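Local coordinates for protein dihydropteroate synthase (Burkholderia cenocepacia, PDB 2Y5S) that probably catalyses the condensation of para-aminobenzoate with 6-hydroxymethyl-7,8-dihydropterin diphosphate to give 7,8-dihydropteroate, a precursor of folate, at residues P99-T104 against L120-W125. Residues are numbered along the deposited sequence; the frame is centred on the assembly and turned at random.
With 78H (7,8-dihydropteroate), chain P.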
loop_
_atom_site.group_PDB
_atom_site.type_symbol
_atom_site.label_atom_id
_atom_site.label_comp_id
_atom_site.label_asym_id
_atom_site.label_seq_id
_atom_site.Cartn_x
_atom_site.Cartn_y
_atom_site.Cartn_z
ATOM N N PRO B 99 -23.451 -3.225 -8.089
ATOM C CA PRO B 99 -23.322 -2.487 -9.343
ATOM C C PRO B 99 -22.583 -3.261 -10.449
ATOM O O PRO B 99 -21.513 -3.841 -10.215
ATOM C CB PRO B 99 -22.555 -1.231 -8.933
ATOM C CG PRO B 99 -22.957 -1.008 -7.469
ATOM C CD PRO B 99 -23.217 -2.372 -6.900
ATOM N N LEU B 100 -23.199 -3.276 -11.633
ATOM C CA LEU B 100 -22.654 -3.914 -12.812
ATOM C C LEU B 100 -22.161 -2.848 -13.790
ATOM O O LEU B 100 -22.955 -2.112 -14.376
ATOM C CB LEU B 100 -23.710 -4.806 -13.484
ATOM C CG LEU B 100 -24.307 -5.929 -12.622
ATOM C CD1 LEU B 100 -25.264 -6.818 -13.424
ATOM C CD2 LEU B 100 -23.211 -6.772 -11.966
ATOM N N SER B 101 -20.842 -2.781 -13.953
ATOM C CA SER B 101 -20.213 -1.865 -14.876
ATOM C C SER B 101 -19.889 -2.628 -16.158
ATOM O O SER B 101 -19.527 -3.816 -16.107
ATOM C CB SER B 101 -18.939 -1.285 -14.269
ATOM O OG SER B 101 -18.161 -0.632 -15.244
ATOM N N ILE B 102 -20.022 -1.950 -17.297
ATOM C CA ILE B 102 -19.744 -2.562 -18.584
ATOM C C ILE B 102 -18.543 -1.875 -19.237
ATOM O O ILE B 102 -18.597 -0.686 -19.515
ATOM C CB ILE B 102 -20.936 -2.453 -19.547
ATOM C CG1 ILE B 102 -22.233 -2.909 -18.874
ATOM C CG2 ILE B 102 -20.649 -3.255 -20.792
ATOM C CD1 ILE B 102 -22.265 -4.405 -18.538
ATOM N N ASP B 103 -17.481 -2.645 -19.470
ATOM C CA ASP B 103 -16.253 -2.151 -20.094
ATOM C C ASP B 103 -16.401 -2.260 -21.608
ATOM O O ASP B 103 -16.073 -3.294 -22.224
ATOM C CB ASP B 103 -15.050 -2.949 -19.583
ATOM C CG ASP B 103 -13.703 -2.500 -20.193
ATOM O OD1 ASP B 103 -13.574 -1.386 -20.752
ATOM O OD2 ASP B 103 -12.747 -3.282 -20.062
ATOM N N THR B 104 -16.950 -1.204 -22.195
ATOM C CA THR B 104 -17.149 -1.149 -23.631
ATOM C C THR B 104 -17.161 0.271 -24.165
ATOM O O THR B 104 -17.588 1.203 -23.486
ATOM C CB THR B 104 -18.481 -1.793 -24.061
ATOM O OG1 THR B 104 -18.497 -1.911 -25.493
ATOM C CG2 THR B 104 -19.665 -0.952 -23.572
ATOM N N LEU B 120 -23.658 0.870 -14.989
ATOM C CA LEU B 120 -22.601 1.824 -15.303
ATOM C C LEU B 120 -21.937 1.451 -16.632
ATOM O O LEU B 120 -21.666 0.269 -16.888
ATOM C CB LEU B 120 -21.570 1.848 -14.167
ATOM C CG LEU B 120 -20.490 2.947 -14.110
ATOM C CD1 LEU B 120 -19.812 2.896 -12.753
ATOM C CD2 LEU B 120 -19.459 2.819 -15.227
ATOM N N ILE B 121 -21.709 2.453 -17.485
ATOM C CA ILE B 121 -20.945 2.269 -18.716
ATOM C C ILE B 121 -19.567 2.890 -18.545
ATOM O O ILE B 121 -19.418 4.083 -18.245
ATOM C CB ILE B 121 -21.657 2.840 -19.961
ATOM C CG1 ILE B 121 -23.072 2.253 -20.121
ATOM C CG2 ILE B 121 -20.819 2.576 -21.216
ATOM C CD1 ILE B 121 -23.124 0.712 -20.370
ATOM N N ASN B 122 -18.560 2.038 -18.721
ATOM C CA ASN B 122 -17.191 2.383 -18.518
ATOM C C ASN B 122 -16.496 2.400 -19.881
ATOM O O ASN B 122 -16.233 1.337 -20.441
ATOM C CB ASN B 122 -16.556 1.325 -17.605
ATOM C CG ASN B 122 -15.072 1.538 -17.425
ATOM O OD1 ASN B 122 -14.608 2.654 -17.519
ATOM N ND2 ASN B 122 -14.321 0.461 -17.177
ATOM N N ASP B 123 -16.194 3.595 -20.395
ATOM C CA ASP B 123 -15.797 3.771 -21.806
ATOM C C ASP B 123 -14.385 4.346 -21.996
ATOM O O ASP B 123 -14.134 5.525 -21.768
ATOM C CB ASP B 123 -16.813 4.651 -22.529
ATOM C CG ASP B 123 -16.538 4.780 -24.033
ATOM O OD1 ASP B 123 -15.666 4.071 -24.577
ATOM O OD2 ASP B 123 -17.201 5.621 -24.668
ATOM N N ILE B 124 -13.479 3.504 -22.452
ATOM C CA ILE B 124 -12.118 3.915 -22.734
ATOM C C ILE B 124 -12.051 5.039 -23.773
ATOM O O ILE B 124 -11.095 5.788 -23.781
ATOM C CB ILE B 124 -11.198 2.730 -23.154
ATOM C CG1 ILE B 124 -11.733 2.000 -24.384
ATOM C CG2 ILE B 124 -11.039 1.739 -21.978
ATOM C CD1 ILE B 124 -10.635 1.277 -25.197
ATOM N N TRP B 125 -13.062 5.163 -24.634
ATOM C CA TRP B 125 -13.078 6.235 -25.624
ATOM C C TRP B 125 -13.812 7.500 -25.177
ATOM O O TRP B 125 -13.942 8.434 -25.962
ATOM C CB TRP B 125 -13.640 5.736 -26.973
ATOM C CG TRP B 125 -12.604 5.058 -27.804
ATOM C CD1 TRP B 125 -12.515 3.738 -28.057
ATOM C CD2 TRP B 125 -11.498 5.673 -28.478
ATOM N NE1 TRP B 125 -11.420 3.472 -28.825
ATOM C CE2 TRP B 125 -10.778 4.648 -29.107
ATOM C CE3 TRP B 125 -11.036 6.990 -28.589
ATOM C CZ2 TRP B 125 -9.625 4.893 -29.866
ATOM C CZ3 TRP B 125 -9.897 7.237 -29.341
ATOM C CH2 TRP B 125 -9.199 6.191 -29.965
HETATM O O4 78H P . -7.765 1.988 -16.487
HETATM C C4 78H P . -8.884 1.700 -16.915
HETATM C C5 78H P . -9.096 0.595 -17.765
HETATM N N3 78H P . -9.983 2.503 -16.570
HETATM C C9 78H P . -10.412 0.358 -18.224
HETATM N N5 78H P . -8.080 -0.244 -18.092
HETATM C C2 78H P . -11.282 2.218 -17.091
HETATM N N8 78H P . -10.686 -0.717 -19.058
HETATM N N1 78H P . -11.451 1.149 -17.885
HETATM C C6 78H P . -8.281 -1.276 -18.936
HETATM N N2 78H P . -12.327 3.008 -16.796
HETATM C C7 78H P . -9.610 -1.513 -19.659
HETATM C C10 78H P . -7.170 -2.242 -19.235
HETATM N N11 78H P . -6.313 -1.717 -20.305
HETATM C C15 78H P . -4.999 -1.709 -20.125
HETATM C C16 78H P . -4.255 -0.558 -20.365
HETATM C C17 78H P . -4.384 -2.874 -19.663
HETATM C C18 78H P . -2.887 -0.574 -20.162
HETATM C C19 78H P . -3.010 -2.888 -19.459
HETATM C C20 78H P . -2.264 -1.740 -19.714
HETATM C C21 78H P . -0.753 -1.744 -19.458
HETATM O O22 78H P . -0.208 -0.639 -19.420
HETATM O O23 78H P . -0.179 -2.818 -19.171
HETATM O O HOH W 1 -14.389 0.645 -22.541
#
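Strands 100-103 and 120-123 are parallel neighbours in this TIM barrel and line the pterin site of bound 7,8-dihydropteroate. Backbone hydrogen bonds run from Leu120 N to Leu100 O, Ile102 N to Leu120 O, Asn122 N to Ile102 O and Thr104 N to Asn122 O. Ser101, Asp103, Leu120 and Asn122 face the barrel interior. There Ser101 OG lies 3.5 Å from Asn122 CB and is hydrogen-bonded to Asp64. Ile102 and Ile121 occupy the other face, where Ile102 packs on helices 79-93 and 107-115 and Ile121 on Leu143. Their side chains slant across each other, with Ile121 CD1 3.9 Å from Ile102 CB.

CG of Asn122, anti to the backbone N (chi1 175°), carries the amide from the strand to the ligand, where both its ends meet the pterin. Asn122 ND2 donates to ligand N1 at 3.0 Å and also binds Asp64, which helps fix the amide's rotation. Asn122 OD1 faces ligand N2 in a nearly straight bond, but at 2.4 Å its length is doubtful. Ligand N8 makes weak bonds to both Asp103 OD1 and OD2, each 3.4 Å; OD2 is also hydrogen-bonded to Thr70. Ile124 CG2 lies 3.8 Å from ligand N8. A water joins the strand ends: it donates to Asp103 OD1 (2.8 Å) and Asn122 O, and accepts from Ile124 N. Asp123 OD1 accepts from Trp125 N (2.8 Å) in an Asx turn, while OD2 takes the backbone N of Phe127. With helix 107-115 the strands form a beta-alpha-beta unit, whose C-terminal strand ends carry ligand-binding residues, as is typical of TIM barrels.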